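Protein F01G10.3, confirmed by transcript evidence (Caenorhabditis elegans, PDB 3K6J) probably acts as an NAD-dependent (3S)-3-hydroxyacyl-CoA dehydrogenase, the zinc-bearing dehydrogenase part of a multifunctional enzyme. Local coordinates at residues M142-E153 with L169-D180; V54-G62 with F73-V84. One frame throughout, in Å; residues are numbered along the deposited sequence.

Interaction 1 of 2, residues M142-E153 with L169-D180; sequences MKLKKELFANLE and LDLNEISSVLRD
The guanidinium of R179 carries the carboxylate arm of E153 on one face. E153 CG sits over that face, toward its rim, 3.7 Å from R179 NH1. The carboxylate and guanidinium planes are stacked, only 13° apart. E153 OE1 lies well out of the guanidinium plane, and no guanidinium N-H points at it, so any attraction between these two side chains is probably one of charge, beyond a salt bridge. The carboxylate is spent on backbone amides instead. R179 N donates to E153 OE1 at 2.9 Å, on the syn side and 23° out of the carboxylate plane. D180 N adds a weak bond to E153 OE2. E153 places its CG anti to the backbone N, and the chain then bends at chi2 to reach these amides. With an alanine in place of E153, the R179 amide would probably lose its acceptor and the R179 guanidinium the group stacked on it.

The ring of F149 is met obliquely by I174 CG2, 3.3 Å from F149 CD2. Both side chains also touch T164 and L184, on strands 161-164 and 184-188. Helix 142-153 and the short helix 171-175 thus lie together against the mixed sheet of the NAD-binding Rossmann domain, their axes 47° apart. D170 is the N-cap of the short helix, its OD1 accepting from E173 N.

At the other end, a bend at chi2 and chi3 brings M142 CE tightly onto I174 CG1 at 3.4 Å, while SD rests against E173 CB. L169 CD1 meets K145 CE at 3.5 Å, and K145 NZ continues to a salt bridge with E136. K146 crosses V177 at about a right angle, with V177 CG1 packed 3.4 Å from K146 CG.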
loop_
_atom_site.group_PDB
_atom_site.type_symbol
_atom_site.label_atom_id
_atom_site.label_comp_id
_atom_site.label_asym_id
_atom_site.label_seq_id
_atom_site.Cartn_x
_atom_site.Cartn_y
_atom_site.Cartn_z
ATOM N N MET A 142 2.349 13.039 20.395
ATOM C CA MET A 142 3.154 12.197 21.248
ATOM C C MET A 142 2.608 12.056 22.653
ATOM O O MET A 142 2.501 10.931 23.176
ATOM C CB MET A 142 4.585 12.737 21.291
ATOM C CG MET A 142 5.495 11.875 22.104
ATOM S SD MET A 142 5.815 10.281 21.292
ATOM C CE MET A 142 5.294 9.202 22.605
ATOM N N LYS A 143 2.277 13.184 23.284
ATOM C CA LYS A 143 1.786 13.151 24.682
ATOM C C LYS A 143 0.473 12.407 24.831
ATOM O O LYS A 143 0.266 11.665 25.807
ATOM C CB LYS A 143 1.689 14.566 25.285
ATOM C CG LYS A 143 3.053 15.161 25.579
ATOM C CD LYS A 143 2.988 16.523 26.271
ATOM C CE LYS A 143 4.420 16.997 26.594
ATOM N NZ LYS A 143 4.518 18.474 26.813
ATOM N N LEU A 144 -0.423 12.610 23.870
ATOM C CA LEU A 144 -1.709 11.884 23.849
ATOM C C LEU A 144 -1.465 10.369 23.747
ATOM O O LEU A 144 -1.983 9.607 24.567
ATOM C CB LEU A 144 -2.611 12.384 22.693
ATOM C CG LEU A 144 -3.904 11.629 22.369
ATOM C CD1 LEU A 144 -4.858 11.595 23.574
ATOM C CD2 LEU A 144 -4.583 12.251 21.174
ATOM N N LYS A 145 -0.665 9.941 22.759
ATOM C CA LYS A 145 -0.421 8.494 22.566
ATOM C C LYS A 145 0.216 7.875 23.814
ATOM O O LYS A 145 -0.282 6.874 24.343
ATOM C CB LYS A 145 0.407 8.204 21.300
ATOM C CG LYS A 145 -0.222 8.679 19.996
ATOM C CD LYS A 145 0.553 8.170 18.786
ATOM C CE LYS A 145 0.215 8.893 17.507
ATOM N NZ LYS A 145 -1.165 8.633 17.044
ATOM N N LYS A 146 1.279 8.512 24.309
ATOM C CA LYS A 146 1.961 8.076 25.537
ATOM C C LYS A 146 0.964 7.848 26.640
ATOM O O LYS A 146 0.850 6.733 27.161
ATOM C CB LYS A 146 2.996 9.118 25.980
ATOM C CG LYS A 146 4.410 8.885 25.487
ATOM C CD LYS A 146 5.331 10.086 25.886
ATOM C CE LYS A 146 6.817 9.848 25.558
ATOM N NZ LYS A 146 7.654 11.109 25.450
ATOM N N GLU A 147 0.184 8.885 26.958
ATOM C CA GLU A 147 -0.830 8.779 28.025
ATOM C C GLU A 147 -1.912 7.736 27.725
ATOM O O GLU A 147 -2.409 7.055 28.633
ATOM C CB GLU A 147 -1.453 10.161 28.348
ATOM C CG GLU A 147 -2.038 10.283 29.761
ATOM C CD GLU A 147 -2.984 11.471 29.914
ATOM O OE1 GLU A 147 -2.508 12.630 29.987
ATOM O OE2 GLU A 147 -4.211 11.251 29.956
ATOM N N LEU A 148 -2.293 7.604 26.461
ATOM C CA LEU A 148 -3.306 6.614 26.102
ATOM C C LEU A 148 -2.839 5.162 26.381
ATOM O O LEU A 148 -3.546 4.380 27.009
ATOM C CB LEU A 148 -3.738 6.809 24.640
ATOM C CG LEU A 148 -4.580 5.719 23.978
ATOM C CD1 LEU A 148 -6.005 5.771 24.489
ATOM C CD2 LEU A 148 -4.540 5.925 22.477
ATOM N N PHE A 149 -1.651 4.815 25.918
ATOM C CA PHE A 149 -1.086 3.493 26.224
ATOM C C PHE A 149 -0.798 3.324 27.713
ATOM O O PHE A 149 -1.205 2.314 28.310
ATOM C CB PHE A 149 0.172 3.234 25.403
ATOM C CG PHE A 149 -0.101 2.966 23.947
ATOM C CD1 PHE A 149 -0.887 1.889 23.563
ATOM C CD2 PHE A 149 0.433 3.785 22.972
ATOM C CE1 PHE A 149 -1.144 1.645 22.212
ATOM C CE2 PHE A 149 0.185 3.549 21.630
ATOM C CZ PHE A 149 -0.613 2.476 21.253
ATOM N N ALA A 150 -0.135 4.322 28.318
ATOM C CA ALA A 150 0.125 4.304 29.767
ATOM C C ALA A 150 -1.180 4.075 30.503
ATOM O O ALA A 150 -1.245 3.338 31.466
ATOM C CB ALA A 150 0.815 5.599 30.231
ATOM N N ASN A 151 -2.234 4.682 29.984
ATOM C CA ASN A 151 -3.593 4.499 30.467
ATOM C C ASN A 151 -4.118 3.073 30.294
ATOM O O ASN A 151 -4.636 2.473 31.233
ATOM C CB ASN A 151 -4.471 5.484 29.700
ATOM C CG ASN A 151 -5.801 5.719 30.344
ATOM O OD1 ASN A 151 -6.525 4.779 30.637
ATOM N ND2 ASN A 151 -6.153 6.992 30.530
ATOM N N LEU A 152 -4.001 2.531 29.082
ATOM C CA LEU A 152 -4.517 1.179 28.772
ATOM C C LEU A 152 -3.824 0.041 29.541
ATOM O O LEU A 152 -4.447 -0.974 29.866
ATOM C CB LEU A 152 -4.412 0.909 27.262
ATOM C CG LEU A 152 -5.394 1.597 26.312
ATOM C CD1 LEU A 152 -4.883 1.483 24.898
ATOM C CD2 LEU A 152 -6.782 1.005 26.449
ATOM N N GLU A 153 -2.534 0.206 29.802
ATOM C CA GLU A 153 -1.771 -0.778 30.562
ATOM C C GLU A 153 -2.509 -1.135 31.853
ATOM O O GLU A 153 -2.840 -2.309 32.096
ATOM C CB GLU A 153 -0.366 -0.253 30.851
ATOM C CG GLU A 153 0.525 -1.242 31.589
ATOM C CD GLU A 153 1.964 -1.142 31.173
ATOM O OE1 GLU A 153 2.517 -0.015 31.195
ATOM O OE2 GLU A 153 2.547 -2.202 30.816
ATOM N N LEU A 169 5.505 9.749 14.503
ATOM C CA LEU A 169 6.171 9.611 15.792
ATOM C C LEU A 169 7.062 8.366 15.886
ATOM O O LEU A 169 6.954 7.428 15.062
ATOM C CB LEU A 169 5.166 9.633 16.938
ATOM C CG LEU A 169 4.238 10.846 17.052
ATOM C CD1 LEU A 169 3.263 10.573 18.143
ATOM C CD2 LEU A 169 5.032 12.144 17.333
ATOM N N ASP A 170 7.939 8.374 16.893
ATOM C CA ASP A 170 8.911 7.300 17.080
ATOM C C ASP A 170 8.313 6.242 17.962
ATOM O O ASP A 170 7.957 6.509 19.114
ATOM C CB ASP A 170 10.231 7.838 17.660
ATOM C CG ASP A 170 11.190 6.734 18.092
ATOM O OD1 ASP A 170 10.998 6.168 19.191
ATOM O OD2 ASP A 170 12.140 6.444 17.353
ATOM N N LEU A 171 8.200 5.038 17.406
ATOM C CA LEU A 171 7.676 3.903 18.136
ATOM C C LEU A 171 8.331 3.723 19.508
ATOM O O LEU A 171 7.637 3.422 20.484
ATOM C CB LEU A 171 7.826 2.638 17.291
ATOM C CG LEU A 171 6.971 1.406 17.581
ATOM C CD1 LEU A 171 6.964 0.529 16.328
ATOM C CD2 LEU A 171 7.493 0.604 18.767
ATOM N N ASN A 172 9.652 3.899 19.603
ATOM C CA ASN A 172 10.335 3.697 20.906
ATOM C C ASN A 172 9.995 4.759 21.983
ATOM O O ASN A 172 9.803 4.426 23.150
ATOM C CB ASN A 172 11.845 3.449 20.726
ATOM C CG ASN A 172 12.141 2.265 19.773
ATOM O OD1 ASN A 172 11.566 1.159 19.894
ATOM N ND2 ASN A 172 13.019 2.506 18.824
ATOM N N GLU A 173 9.835 6.015 21.581
ATOM C CA GLU A 173 9.253 7.029 22.502
ATOM C C GLU A 173 7.969 6.527 23.193
ATOM O O GLU A 173 7.853 6.515 24.428
ATOM C CB GLU A 173 8.893 8.312 21.753
ATOM C CG GLU A 173 9.910 8.849 20.738
ATOM C CD GLU A 173 11.255 9.198 21.351
ATOM O OE1 GLU A 173 11.558 8.679 22.447
ATOM O OE2 GLU A 173 12.013 9.981 20.735
ATOM N N ILE A 174 6.997 6.122 22.375
ATOM C CA ILE A 174 5.689 5.753 22.878
ATOM C C ILE A 174 5.789 4.584 23.866
ATOM O O ILE A 174 5.177 4.608 24.965
ATOM C CB ILE A 174 4.739 5.384 21.711
ATOM C CG1 ILE A 174 4.712 6.493 20.658
ATOM C CG2 ILE A 174 3.372 5.032 22.247
ATOM C CD1 ILE A 174 3.786 6.205 19.479
ATOM N N SER A 175 6.542 3.556 23.472
ATOM C CA SER A 175 6.855 2.451 24.380
ATOM C C SER A 175 7.614 2.963 25.608
ATOM O O SER A 175 7.358 2.499 26.706
ATOM C CB SER A 175 7.674 1.351 23.688
ATOM O OG SER A 175 8.925 1.844 23.229
ATOM N N SER A 176 8.516 3.934 25.419
ATOM C CA SER A 176 9.339 4.458 26.546
ATOM C C SER A 176 8.556 4.829 27.809
ATOM O O SER A 176 9.171 5.275 28.772
ATOM C CB SER A 176 10.330 5.573 26.113
ATOM O OG SER A 176 9.749 6.891 26.018
ATOM N N VAL A 177 7.226 4.582 27.817
ATOM C CA VAL A 177 6.322 4.918 28.941
ATOM C C VAL A 177 5.498 3.780 29.494
ATOM O O VAL A 177 4.771 3.951 30.484
ATOM C CB VAL A 177 5.328 6.106 28.654
ATOM C CG1 VAL A 177 6.029 7.292 28.024
ATOM C CG2 VAL A 177 4.092 5.649 27.841
ATOM N N LEU A 178 5.572 2.612 28.882
ATOM C CA LEU A 178 4.918 1.475 29.505
ATOM C C LEU A 178 5.892 0.900 30.533
ATOM O O LEU A 178 7.110 1.046 30.385
ATOM C CB LEU A 178 4.524 0.420 28.464
ATOM C CG LEU A 178 3.512 0.850 27.392
ATOM C CD1 LEU A 178 3.830 0.166 26.076
ATOM C CD2 LEU A 178 2.113 0.517 27.850
ATOM N N ARG A 179 5.366 0.273 31.577
ATOM C CA ARG A 179 6.242 -0.465 32.476
ATOM C C ARG A 179 6.860 -1.551 31.591
ATOM O O ARG A 179 8.095 -1.626 31.461
ATOM C CB ARG A 179 5.476 -1.111 33.629
ATOM C CG ARG A 179 4.651 -0.154 34.470
ATOM C CD ARG A 179 3.556 -0.924 35.163
ATOM N NE ARG A 179 2.395 -0.074 35.380
ATOM C CZ ARG A 179 1.136 -0.509 35.402
ATOM N NH1 ARG A 179 0.854 -1.797 35.208
ATOM N NH2 ARG A 179 0.159 0.358 35.606
ATOM N N ASP A 180 5.982 -2.355 30.975
ATOM C CA ASP A 180 6.358 -3.321 29.950
ATOM C C ASP A 180 6.303 -2.788 28.496
ATOM O O ASP A 180 5.338 -3.020 27.780
ATOM C CB ASP A 180 5.495 -4.578 30.081
ATOM C CG ASP A 180 6.024 -5.718 29.240
ATOM O OD1 ASP A 180 6.973 -5.487 28.453
ATOM O OD2 ASP A 180 5.495 -6.841 29.359
#

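Interaction 2 of 2, residues V54-G62 with F73-V84; sequences VNSVAIIGG and FGLAGIETFLVV
V57 holds CG1 anti to its own amide nitrogen (chi1 170°), which sets this methyl over the face of the F73 ring. F73 has CG anti to its carbonyl carbon (chi1 -78°), which brings its ring up against V57. The result is a CH-pi contact, with V57 CG1 4.1 Å from the ring centroid of F73 and 8° off the ring normal. V57 CG2 touches the same ring at F73 CD1 and also meets I78 CG2, 4.0 Å away. I59 CD1 approaches the F73 ring obliquely.

S56 OG donates to E79 OE1 at 2.8 Å, nearly in line with the C-O bond. E79 OE2 has a second partner in K120, a salt bridge. S56 OG and V57 O both lie at the edge of the F81 ring.

Strands 56-60 and 79-83 run parallel. V57 N bonds to E79 O, and V57 O takes F81 N at 2.9 Å. I59 N and O pair with F81 O and V83 N. G61 N closes the series on V83 O at 2.7 Å. On the face bearing V57, I59 and L82, I59 CG2 packs on L82 CD1. Beyond the strands, V84 CG1 lies 3.6 Å from G62 CA, where a CB on G62 would probably collide with V84 CG1.

G77 ends helix 64-75 in a Schellman motif, and the chain turns back into strand 79-83. This is the first beta-alpha-beta unit of a Rossmann fold. Its glycine-rich turn, which begins at G61, fits the GxGxxG pattern and is consistent with NAD binding.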
loop_
_atom_site.group_PDB
_atom_site.type_symbol
_atom_site.label_atom_id
_atom_site.label_comp_id
_atom_site.label_asym_id
_atom_site.label_seq_id
_atom_site.Cartn_x
_atom_site.Cartn_y
_atom_site.Cartn_z
ATOM N N VAL A 54 -6.351 -14.080 19.312
ATOM C CA VAL A 54 -7.000 -12.782 19.281
ATOM C C VAL A 54 -8.497 -12.979 19.082
ATOM O O VAL A 54 -8.971 -13.172 17.959
ATOM C CB VAL A 54 -6.323 -11.825 18.244
ATOM C CG1 VAL A 54 -7.200 -10.660 17.921
ATOM C CG2 VAL A 54 -4.986 -11.321 18.801
ATOM N N ASN A 55 -9.247 -12.952 20.183
ATOM C CA ASN A 55 -10.715 -13.152 20.107
ATOM C C ASN A 55 -11.505 -11.863 20.154
ATOM O O ASN A 55 -12.713 -11.845 19.920
ATOM C CB ASN A 55 -11.193 -14.097 21.230
ATOM C CG ASN A 55 -10.830 -15.549 20.955
ATOM O OD1 ASN A 55 -10.111 -16.185 21.730
ATOM N ND2 ASN A 55 -11.295 -16.063 19.823
ATOM N N SER A 56 -10.798 -10.785 20.466
ATOM C CA SER A 56 -11.414 -9.514 20.718
ATOM C C SER A 56 -10.413 -8.412 20.430
ATOM O O SER A 56 -9.295 -8.470 20.898
ATOM C CB SER A 56 -11.818 -9.439 22.174
ATOM O OG SER A 56 -12.706 -8.379 22.319
ATOM N N VAL A 57 -10.834 -7.401 19.676
ATOM C CA VAL A 57 -9.932 -6.321 19.248
ATOM C C VAL A 57 -10.531 -4.947 19.564
ATOM O O VAL A 57 -11.742 -4.820 19.673
ATOM C CB VAL A 57 -9.606 -6.436 17.739
ATOM C CG1 VAL A 57 -8.877 -5.197 17.231
ATOM C CG2 VAL A 57 -8.746 -7.686 17.501
ATOM N N ALA A 58 -9.675 -3.939 19.730
ATOM C CA ALA A 58 -10.126 -2.580 19.863
ATOM C C ALA A 58 -9.290 -1.692 18.973
ATOM O O ALA A 58 -8.090 -1.874 18.852
ATOM C CB ALA A 58 -10.097 -2.076 21.347
ATOM N N ILE A 59 -9.962 -0.774 18.310
ATOM C CA ILE A 59 -9.332 0.184 17.432
ATOM C C ILE A 59 -9.686 1.548 18.034
ATOM O O ILE A 59 -10.878 1.887 18.172
ATOM C CB ILE A 59 -9.891 0.106 15.996
ATOM C CG1 ILE A 59 -9.718 -1.308 15.361
ATOM C CG2 ILE A 59 -9.301 1.239 15.145
ATOM C CD1 ILE A 59 -8.270 -1.706 15.009
ATOM N N ILE A 60 -8.666 2.319 18.405
ATOM C CA ILE A 60 -8.925 3.599 19.043
ATOM C C ILE A 60 -8.777 4.705 18.027
ATOM O O ILE A 60 -7.712 4.847 17.391
ATOM C CB ILE A 60 -8.012 3.812 20.274
ATOM C CG1 ILE A 60 -8.093 2.596 21.199
ATOM C CG2 ILE A 60 -8.418 5.073 21.057
ATOM C CD1 ILE A 60 -7.009 2.591 22.283
ATOM N N GLY A 61 -9.857 5.462 17.838
ATOM C CA GLY A 61 -9.873 6.551 16.859
ATOM C C GLY A 61 -10.790 6.254 15.684
ATOM O O GLY A 61 -10.668 5.193 15.047
ATOM N N GLY A 62 -11.692 7.197 15.373
ATOM C CA GLY A 62 -12.676 7.018 14.296
ATOM C C GLY A 62 -12.420 7.748 12.979
ATOM O O GLY A 62 -13.355 8.023 12.203
ATOM N N PHE A 73 -11.390 -6.185 10.799
ATOM C CA PHE A 73 -11.543 -7.143 11.897
ATOM C C PHE A 73 -13.003 -7.637 12.045
ATOM O O PHE A 73 -13.245 -8.808 12.297
ATOM C CB PHE A 73 -11.023 -6.562 13.223
ATOM C CG PHE A 73 -9.535 -6.581 13.341
ATOM C CD1 PHE A 73 -8.868 -7.751 13.727
ATOM C CD2 PHE A 73 -8.784 -5.438 13.055
ATOM C CE1 PHE A 73 -7.488 -7.783 13.828
ATOM C CE2 PHE A 73 -7.380 -5.445 13.170
ATOM C CZ PHE A 73 -6.734 -6.612 13.565
ATOM N N GLY A 74 -13.955 -6.726 11.891
ATOM C CA GLY A 74 -15.354 -7.072 12.005
ATOM C C GLY A 74 -15.806 -8.035 10.917
ATOM O O GLY A 74 -16.589 -8.941 11.184
ATOM N N LEU A 75 -15.294 -7.845 9.701
ATOM C CA LEU A 75 -15.642 -8.676 8.546
ATOM C C LEU A 75 -15.220 -10.125 8.784
ATOM O O LEU A 75 -15.834 -11.050 8.268
ATOM C CB LEU A 75 -14.972 -8.115 7.285
ATOM C CG LEU A 75 -15.317 -8.688 5.889
ATOM C CD1 LEU A 75 -16.824 -8.609 5.563
ATOM C CD2 LEU A 75 -14.525 -7.965 4.780
ATOM N N ALA A 76 -14.172 -10.309 9.580
ATOM C CA ALA A 76 -13.654 -11.634 9.863
ATOM C C ALA A 76 -14.416 -12.354 10.989
ATOM O O ALA A 76 -14.080 -13.471 11.331
ATOM C CB ALA A 76 -12.185 -11.542 10.209
ATOM N N GLY A 77 -15.417 -11.703 11.575
ATOM C CA GLY A 77 -16.151 -12.267 12.717
ATOM C C GLY A 77 -15.484 -12.076 14.070
ATOM O O GLY A 77 -15.759 -12.809 15.028
ATOM N N ILE A 78 -14.582 -11.107 14.166
ATOM C CA ILE A 78 -13.920 -10.843 15.432
ATOM C C ILE A 78 -14.609 -9.655 16.100
ATOM O O ILE A 78 -14.798 -8.601 15.465
ATOM C CB ILE A 78 -12.380 -10.601 15.249
ATOM C CG1 ILE A 78 -11.703 -11.883 14.738
ATOM C CG2 ILE A 78 -11.724 -10.124 16.563
ATOM C CD1 ILE A 78 -10.386 -11.652 14.020
ATOM N N GLU A 79 -14.972 -9.830 17.376
ATOM C CA GLU A 79 -15.561 -8.766 18.167
ATOM C C GLU A 79 -14.616 -7.587 18.197
ATOM O O GLU A 79 -13.489 -7.706 18.696
ATOM C CB GLU A 79 -15.843 -9.255 19.598
ATOM C CG GLU A 79 -16.718 -8.291 20.395
ATOM C CD GLU A 79 -16.608 -8.487 21.903
ATOM O OE1 GLU A 79 -15.461 -8.583 22.428
ATOM O OE2 GLU A 79 -17.682 -8.530 22.563
ATOM N N THR A 80 -15.074 -6.468 17.642
ATOM C CA THR A 80 -14.249 -5.279 17.465
ATOM C C THR A 80 -14.901 -4.046 18.086
ATOM O O THR A 80 -15.993 -3.634 17.683
ATOM C CB THR A 80 -13.975 -5.018 15.929
ATOM O OG1 THR A 80 -13.438 -6.205 15.330
ATOM C CG2 THR A 80 -13.001 -3.857 15.712
ATOM N N PHE A 81 -14.223 -3.438 19.050
ATOM C CA PHE A 81 -14.657 -2.159 19.566
ATOM C C PHE A 81 -13.995 -1.057 18.777
ATOM O O PHE A 81 -12.790 -1.077 18.547
ATOM C CB PHE A 81 -14.322 -2.030 21.058
ATOM C CG PHE A 81 -14.956 -3.087 21.905
ATOM C CD1 PHE A 81 -16.231 -2.891 22.443
ATOM C CD2 PHE A 81 -14.290 -4.305 22.145
ATOM C CE1 PHE A 81 -16.827 -3.887 23.218
ATOM C CE2 PHE A 81 -14.873 -5.289 22.927
ATOM C CZ PHE A 81 -16.152 -5.088 23.457
ATOM N N LEU A 82 -14.791 -0.098 18.344
ATOM C CA LEU A 82 -14.245 1.081 17.718
ATOM C C LEU A 82 -14.467 2.236 18.703
ATOM O O LEU A 82 -15.585 2.691 18.923
ATOM C CB LEU A 82 -14.895 1.292 16.348
ATOM C CG LEU A 82 -14.448 2.494 15.511
ATOM C CD1 LEU A 82 -12.940 2.528 15.305
ATOM C CD2 LEU A 82 -15.219 2.471 14.188
ATOM N N VAL A 83 -13.376 2.669 19.323
ATOM C CA VAL A 83 -13.417 3.625 20.435
ATOM C C VAL A 83 -13.152 5.018 19.912
ATOM O O VAL A 83 -12.056 5.320 19.447
ATOM C CB VAL A 83 -12.398 3.240 21.528
ATOM C CG1 VAL A 83 -12.457 4.216 22.721
ATOM C CG2 VAL A 83 -12.601 1.761 21.961
ATOM N N VAL A 84 -14.178 5.862 19.974
ATOM C CA VAL A 84 -14.152 7.161 19.311
ATOM C C VAL A 84 -14.626 8.294 20.256
ATOM O O VAL A 84 -15.261 8.031 21.250
ATOM C CB VAL A 84 -15.069 7.122 18.073
ATOM C CG1 VAL A 84 -14.630 6.004 17.101
ATOM C CG2 VAL A 84 -16.543 6.918 18.491
#

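Overall arrangement
Both interactions lie in the same Rossmann-type domain, one within its sheet and the other packed against it. Interaction 2 lies within the sheet: it joins neighbouring strands 56-60 and 79-83 and the helix end between them. Most of its touching residues are buried, and backbone hydrogen bonds dominate. Interaction 1 lies on the outer layer, where helix 142-153 meets segment 169-180. It has a smaller buried share and relies on apolar packing, with carboxylate-to-amide bonds at one end. The two meet where L152 CD1 packs 3.5 Å from I60 CD1, with L148 nearby, so helix 142-153 also packs on I60 of strand 56-60. Their centres are about 20 Å apart.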